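Local coordinates for protein gene activator AphA (Vibrio cholerae, PDB 1YG2) that acts as a virulence gene activator of the winged-helix superfamily, probably by binding promoter DNA as a dimer, at residues A[23-26]-A[32-35]; A[5-10]-A[19-24]. All blocks are in the same frame, centred on the assembly; numbering follows the deposited sequence.

Contact 1: A[23-26]-A[32-35]; sequences KEFS and FWKA
Trp33 meets Phe25 where the connection out of helix 18-25 leads toward helix 37-49, within the N-terminal winged-helix domain. The indole and the phenyl run alongside each other in the same direction. CD1 of Trp33 comes to the edge of the phenyl ring, near the ring plane, 4.1 Å from Phe25 CE2, a placement set by chi1 of -159°, which turns the indole CG away from the backbone N. The backbone of Lys34 hydrogen-bonds to the second subunit. Ala35 brings the chain back: its CB points at the helix and approaches the phenyl obliquely, 3.8 Å from Phe25 CD2 and 3.9 Å from Phe25 CE2. Phe25 CD2 and CE2 thus both meet the Ala35 methyl, and CE2 also meets the indole CD1. Phe25 also packs on Leu3, Val6 and Ile7 of helix 3-13 and on Val40 of helix 37-49, which places its ring in the three-helix core. Beside these apolar contacts one water sits between the backbones. The water lies 2.8 Å from Trp33 O and, at a doubtfully short 2.5 Å, from Phe25 O, and it accepts a hydrogen bond of 3.2 Å from Ala35 N.

Contact 2: A[5-10]-A[19-24]; sequences HVILTV and YDITKE
In the winged-helix domain of AphA, helices 3-13 and 18-25 pack through Ile7 and Val10 on one side and Ile21 and Glu24 on the other. The nearest CA atoms, those of Val10 and Ile21, are 7.2 Å apart, and the side chains no more than graze. Ile7 and Ile21 touch branch to branch, CG2 of Ile7 lying 4.4 Å from CG2 of Ile21. In each of them CG1 sits beside the backbone N (chi1 -63° and -58°), which leaves the CG2 methyl anti to N and reaching across the interface. One turn on, CG1 of Val10 lies 4.4 Å from CG of Glu24. Glu24 contributes its aliphatic part here rather than its carboxylate. Ile29, in the loop after helix 18-25, packs on both Val10 and Glu24, and Glu43 of helix 37-49 on Ile7. Within the first helix, Thr9 turns its hydroxyl back onto the preceding turn. His5 O therefore accepts two bonds from opposite faces of its carbonyl plane, from Thr9 N at 2.9 Å and from Thr9 OG1 at 2.7 Å.

How the contacts relate
Both contacts use helix 18-25 and share Lys23 and Glu24, and their centres lie about 8 Å apart. Contact 1 is buried and joins the helix end to the following loop with two aromatic side chains, one methyl and a water between the backbones; contact 2 is partly buried and joins two helices by aliphatic branches, with a glutamate CG methylene at its more exposed side. They merge in one apolar core: Phe25 CZ lies 3.6 Å from Val6 CG1 and 3.7 Å from Ile7 CG1, and Trp33 CD2 is 3.8 Å from Val6 CG2. Each also reaches the second subunit, Trp33 packing on its Arg93 and Val6 on its Ala98.

Contact 1: A[23-26]-A[32-35]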
ATOM      1  N   LYS A  23       0.932 -14.434 -20.400  1.00 51.68           N
ATOM      2  CA  LYS A  23       2.073 -13.661 -20.873  1.00 51.45           C
ATOM      3  C   LYS A  23       1.930 -12.201 -20.445  1.00 51.02           C
ATOM      4  O   LYS A  23       2.923 -11.494 -20.276  1.00 50.05           O
ATOM      5  CB  LYS A  23       2.184 -13.755 -22.386  1.00 51.63           C
ATOM      6  N   GLU A  24       0.688 -11.753 -20.282  1.00 50.31           N
ATOM      7  CA  GLU A  24       0.420 -10.385 -19.860  1.00 49.24           C
ATOM      8  C   GLU A  24       0.844 -10.211 -18.409  1.00 46.08           C
ATOM      9  O   GLU A  24       1.472  -9.213 -18.057  1.00 46.07           O
ATOM     10  CB  GLU A  24      -1.072 -10.057 -19.985  1.00 54.02           C
ATOM     11  CG  GLU A  24      -1.629 -10.055 -21.403  1.00 59.24           C
ATOM     12  CD  GLU A  24      -0.933  -9.056 -22.301  1.00 63.10           C
ATOM     13  OE1 GLU A  24      -0.653  -7.928 -21.838  1.00 65.35           O
ATOM     14  OE2 GLU A  24      -0.674  -9.394 -23.475  1.00 66.53           O
ATOM     15  N   PHE A  25       0.500 -11.190 -17.575  1.00 43.65           N
ATOM     16  CA  PHE A  25       0.828 -11.147 -16.156  1.00 44.35           C
ATOM     17  C   PHE A  25       2.327 -11.196 -15.860  1.00 46.98           C
ATOM     18  O   PHE A  25       2.767 -10.754 -14.796  1.00 47.77           O
ATOM     19  CB  PHE A  25       0.102 -12.268 -15.395  1.00 42.00           C
ATOM     20  CG  PHE A  25      -1.354 -11.971 -15.103  1.00 38.23           C
ATOM     21  CD1 PHE A  25      -2.339 -12.215 -16.052  1.00 38.99           C
ATOM     22  CD2 PHE A  25      -1.731 -11.416 -13.886  1.00 38.07           C
ATOM     23  CE1 PHE A  25      -3.690 -11.917 -15.789  1.00 38.26           C
ATOM     24  CE2 PHE A  25      -3.079 -11.113 -13.615  1.00 38.38           C
ATOM     25  CZ  PHE A  25      -4.055 -11.363 -14.571  1.00 37.02           C
ATOM     26  N   SER A  26       3.116 -11.736 -16.782  1.00 48.35           N
ATOM     27  CA  SER A  26       4.558 -11.770 -16.572  1.00 50.16           C
ATOM     28  C   SER A  26       5.155 -10.582 -17.320  1.00 49.89           C
ATOM     29  O   SER A  26       6.370 -10.413 -17.362  1.00 51.07           O
ATOM     30  CB  SER A  26       5.162 -13.086 -17.075  1.00 51.57           C
ATOM     31  OG  SER A  26       4.969 -13.248 -18.468  1.00 54.91           O
ATOM     32  N   PHE A  32       1.489  -3.813 -12.030  1.00 38.12           N
ATOM     33  CA  PHE A  32       0.526  -3.427 -11.008  1.00 36.38           C
ATOM     34  C   PHE A  32      -0.255  -4.573 -10.382  1.00 37.27           C
ATOM     35  O   PHE A  32      -0.958  -4.383  -9.393  1.00 36.40           O
ATOM     36  CB  PHE A  32      -0.452  -2.415 -11.612  1.00 32.88           C
ATOM     37  CG  PHE A  32      -1.343  -3.000 -12.668  1.00 30.93           C
ATOM     38  CD1 PHE A  32      -2.566  -3.571 -12.327  1.00 32.90           C
ATOM     39  CD2 PHE A  32      -0.951  -3.013 -13.998  1.00 31.26           C
ATOM     40  CE1 PHE A  32      -3.388  -4.152 -13.298  1.00 29.97           C
ATOM     41  CE2 PHE A  32      -1.758  -3.591 -14.977  1.00 32.89           C
ATOM     42  CZ  PHE A  32      -2.981  -4.161 -14.624  1.00 31.41           C
ATOM     43  N   TRP A  33      -0.156  -5.761 -10.956  1.00 38.86           N
ATOM     44  CA  TRP A  33      -0.873  -6.880 -10.374  1.00 40.26           C
ATOM     45  C   TRP A  33      -0.046  -8.156 -10.444  1.00 41.14           C
ATOM     46  O   TRP A  33       0.247  -8.673 -11.517  1.00 39.03           O
ATOM     47  CB  TRP A  33      -2.224  -7.071 -11.067  1.00 40.10           C
ATOM     48  CG  TRP A  33      -3.176  -7.837 -10.231  1.00 40.26           C
ATOM     49  CD1 TRP A  33      -3.210  -9.189 -10.050  1.00 43.38           C
ATOM     50  CD2 TRP A  33      -4.178  -7.294  -9.376  1.00 42.22           C
ATOM     51  NE1 TRP A  33      -4.172  -9.522  -9.129  1.00 42.94           N
ATOM     52  CE2 TRP A  33      -4.785  -8.370  -8.696  1.00 43.99           C
ATOM     53  CE3 TRP A  33      -4.628  -5.991  -9.110  1.00 43.35           C
ATOM     54  CZ2 TRP A  33      -5.816  -8.194  -7.772  1.00 44.08           C
ATOM     55  CZ3 TRP A  33      -5.654  -5.811  -8.189  1.00 44.59           C
ATOM     56  CH2 TRP A  33      -6.236  -6.908  -7.531  1.00 45.14           C
ATOM     57  N   LYS A  34       0.314  -8.661  -9.273  1.00 43.50           N
ATOM     58  CA  LYS A  34       1.119  -9.860  -9.163  1.00 46.41           C
ATOM     59  C   LYS A  34       0.259 -11.111  -8.994  1.00 47.00           C
ATOM     60  O   LYS A  34      -0.483 -11.235  -8.021  1.00 47.72           O
ATOM     61  CB  LYS A  34       2.071  -9.703  -7.974  1.00 51.49           C
ATOM     62  CG  LYS A  34       3.144 -10.766  -7.846  1.00 54.90           C
ATOM     63  CD  LYS A  34       2.740 -11.876  -6.893  1.00 59.15           C
ATOM     64  CE  LYS A  34       3.964 -12.697  -6.490  1.00 60.03           C
ATOM     65  NZ  LYS A  34       5.005 -11.833  -5.845  1.00 61.21           N
ATOM     66  N   ALA A  35       0.355 -12.028  -9.951  1.00 45.15           N
ATOM     67  CA  ALA A  35      -0.389 -13.288  -9.899  1.00 45.47           C
ATOM     68  C   ALA A  35       0.384 -14.351 -10.676  1.00 45.14           C
ATOM     69  O   ALA A  35       0.961 -14.056 -11.717  1.00 44.03           O
ATOM     70  CB  ALA A  35      -1.791 -13.111 -10.503  1.00 41.86           C
TER
HETATM   71  O   HOH W   1       1.667 -10.798 -12.601  1.00 49.64           O

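Contact 2: A[5-10]-A[19-24]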
ATOM      1  N   HIS A   5     -11.276  -9.275 -12.680  1.00 33.55           N
ATOM      2  CA  HIS A   5     -11.506  -8.063 -13.465  1.00 34.31           C
ATOM      3  C   HIS A   5     -10.252  -7.716 -14.258  1.00 31.22           C
ATOM      4  O   HIS A   5     -10.323  -7.185 -15.365  1.00 32.71           O
ATOM      5  CB  HIS A   5     -11.908  -6.897 -12.566  1.00 33.80           C
ATOM      6  CG  HIS A   5     -13.063  -7.208 -11.677  1.00 35.72           C
ATOM      7  ND1 HIS A   5     -12.907  -7.554 -10.349  1.00 36.65           N
ATOM      8  CD2 HIS A   5     -14.385  -7.323 -11.942  1.00 32.58           C
ATOM      9  CE1 HIS A   5     -14.080  -7.874  -9.840  1.00 35.70           C
ATOM     10  NE2 HIS A   5     -14.997  -7.743 -10.788  1.00 36.00           N
ATOM     11  N   VAL A   6      -9.100  -8.023 -13.685  1.00 32.47           N
ATOM     12  CA  VAL A   6      -7.841  -7.762 -14.363  1.00 32.72           C
ATOM     13  C   VAL A   6      -7.810  -8.637 -15.614  1.00 32.84           C
ATOM     14  O   VAL A   6      -7.359  -8.207 -16.669  1.00 34.04           O
ATOM     15  CB  VAL A   6      -6.652  -8.089 -13.443  1.00 33.51           C
ATOM     16  CG1 VAL A   6      -5.337  -8.025 -14.233  1.00 35.79           C
ATOM     17  CG2 VAL A   6      -6.632  -7.093 -12.274  1.00 29.25           C
ATOM     18  N   ILE A   7      -8.323  -9.859 -15.493  1.00 34.91           N
ATOM     19  CA  ILE A   7      -8.377 -10.795 -16.612  1.00 34.33           C
ATOM     20  C   ILE A   7      -9.468 -10.386 -17.606  1.00 35.79           C
ATOM     21  O   ILE A   7      -9.265 -10.444 -18.822  1.00 37.79           O
ATOM     22  CB  ILE A   7      -8.650 -12.214 -16.109  1.00 36.44           C
ATOM     23  CG1 ILE A   7      -7.492 -12.664 -15.213  1.00 35.86           C
ATOM     24  CG2 ILE A   7      -8.826 -13.160 -17.281  1.00 35.49           C
ATOM     25  CD1 ILE A   7      -7.786 -13.937 -14.434  1.00 34.48           C
ATOM     26  N   LEU A   8     -10.622  -9.965 -17.103  1.00 32.39           N
ATOM     27  CA  LEU A   8     -11.696  -9.541 -17.996  1.00 35.01           C
ATOM     28  C   LEU A   8     -11.250  -8.365 -18.865  1.00 35.25           C
ATOM     29  O   LEU A   8     -11.628  -8.257 -20.035  1.00 35.89           O
ATOM     30  CB  LEU A   8     -12.939  -9.157 -17.188  1.00 33.68           C
ATOM     31  CG  LEU A   8     -13.708 -10.310 -16.517  1.00 35.54           C
ATOM     32  CD1 LEU A   8     -14.956  -9.793 -15.814  1.00 36.04           C
ATOM     33  CD2 LEU A   8     -14.124 -11.305 -17.574  1.00 35.59           C
ATOM     34  N   THR A   9     -10.445  -7.479 -18.290  1.00 35.64           N
ATOM     35  CA  THR A   9      -9.954  -6.308 -19.014  1.00 35.12           C
ATOM     36  C   THR A   9      -9.181  -6.741 -20.251  1.00 35.82           C
ATOM     37  O   THR A   9      -9.356  -6.197 -21.341  1.00 37.01           O
ATOM     38  CB  THR A   9      -9.019  -5.466 -18.133  1.00 36.86           C
ATOM     39  OG1 THR A   9      -9.711  -5.091 -16.937  1.00 35.05           O
ATOM     40  CG2 THR A   9      -8.563  -4.214 -18.881  1.00 37.12           C
ATOM     41  N   VAL A  10      -8.317  -7.727 -20.082  1.00 37.20           N
ATOM     42  CA  VAL A  10      -7.543  -8.223 -21.203  1.00 38.50           C
ATOM     43  C   VAL A  10      -8.494  -8.669 -22.311  1.00 40.08           C
ATOM     44  O   VAL A  10      -8.390  -8.227 -23.452  1.00 40.34           O
ATOM     45  CB  VAL A  10      -6.678  -9.428 -20.783  1.00 38.10           C
ATOM     46  CG1 VAL A  10      -5.939  -9.987 -21.990  1.00 39.66           C
ATOM     47  CG2 VAL A  10      -5.705  -9.017 -19.701  1.00 37.63           C
ATOM     48  N   TYR A  19      -2.405 -18.794 -22.860  1.00 60.31           N
ATOM     49  CA  TYR A  19      -0.999 -18.422 -22.879  1.00 60.38           C
ATOM     50  C   TYR A  19      -0.862 -16.925 -23.081  1.00 60.12           C
ATOM     51  O   TYR A  19      -0.044 -16.289 -22.426  1.00 61.51           O
ATOM     52  CB  TYR A  19      -0.266 -19.170 -23.990  1.00 61.71           C
ATOM     53  N   ASP A  20      -1.658 -16.367 -23.993  1.00 59.31           N
ATOM     54  CA  ASP A  20      -1.617 -14.932 -24.254  1.00 58.28           C
ATOM     55  C   ASP A  20      -1.849 -14.192 -22.943  1.00 56.70           C
ATOM     56  O   ASP A  20      -1.140 -13.244 -22.614  1.00 56.14           O
ATOM     57  CB  ASP A  20      -2.716 -14.508 -25.235  1.00 62.08           C
ATOM     58  CG  ASP A  20      -2.593 -15.175 -26.586  1.00 66.39           C
ATOM     59  OD1 ASP A  20      -1.452 -15.293 -27.084  1.00 67.69           O
ATOM     60  OD2 ASP A  20      -3.641 -15.567 -27.153  1.00 67.72           O
ATOM     61  N   ILE A  21      -2.856 -14.646 -22.204  1.00 54.63           N
ATOM     62  CA  ILE A  21      -3.229 -14.043 -20.935  1.00 53.59           C
ATOM     63  C   ILE A  21      -2.126 -14.128 -19.885  1.00 52.65           C
ATOM     64  O   ILE A  21      -1.803 -13.132 -19.247  1.00 51.75           O
ATOM     65  CB  ILE A  21      -4.516 -14.692 -20.380  1.00 51.15           C
ATOM     66  CG1 ILE A  21      -5.652 -14.539 -21.395  1.00 50.31           C
ATOM     67  CG2 ILE A  21      -4.910 -14.032 -19.074  1.00 51.26           C
ATOM     68  CD1 ILE A  21      -6.911 -15.306 -21.027  1.00 49.47           C
ATOM     69  N   THR A  22      -1.543 -15.308 -19.698  1.00 53.10           N
ATOM     70  CA  THR A  22      -0.487 -15.441 -18.702  1.00 53.12           C
ATOM     71  C   THR A  22       0.740 -14.632 -19.101  1.00 52.79           C
ATOM     72  O   THR A  22       1.497 -14.183 -18.246  1.00 55.96           O
ATOM     73  CB  THR A  22      -0.077 -16.907 -18.500  1.00 54.19           C
ATOM     74  OG1 THR A  22       0.365 -17.461 -19.748  1.00 56.46           O
ATOM     75  CG2 THR A  22      -1.248 -17.713 -17.965  1.00 54.10           C
ATOM     76  N   LYS A  23       0.932 -14.434 -20.400  1.00 51.68           N
ATOM     77  CA  LYS A  23       2.073 -13.661 -20.873  1.00 51.45           C
ATOM     78  C   LYS A  23       1.930 -12.201 -20.445  1.00 51.02           C
ATOM     79  O   LYS A  23       2.923 -11.494 -20.276  1.00 50.05           O
ATOM     80  CB  LYS A  23       2.184 -13.755 -22.386  1.00 51.63           C
ATOM     81  N   GLU A  24       0.688 -11.753 -20.282  1.00 50.31           N
ATOM     82  CA  GLU A  24       0.420 -10.385 -19.860  1.00 49.24           C
ATOM     83  C   GLU A  24       0.844 -10.211 -18.409  1.00 46.08           C
ATOM     84  O   GLU A  24       1.472  -9.213 -18.057  1.00 46.07           O
ATOM     85  CB  GLU A  24      -1.072 -10.057 -19.985  1.00 54.02           C
ATOM     86  CG  GLU A  24      -1.629 -10.055 -21.403  1.00 59.24           C
ATOM     87  CD  GLU A  24      -0.933  -9.056 -22.301  1.00 63.10           C
ATOM     88  OE1 GLU A  24      -0.653  -7.928 -21.838  1.00 65.35           O
ATOM     89  OE2 GLU A  24      -0.674  -9.394 -23.475  1.00 66.53           O
TER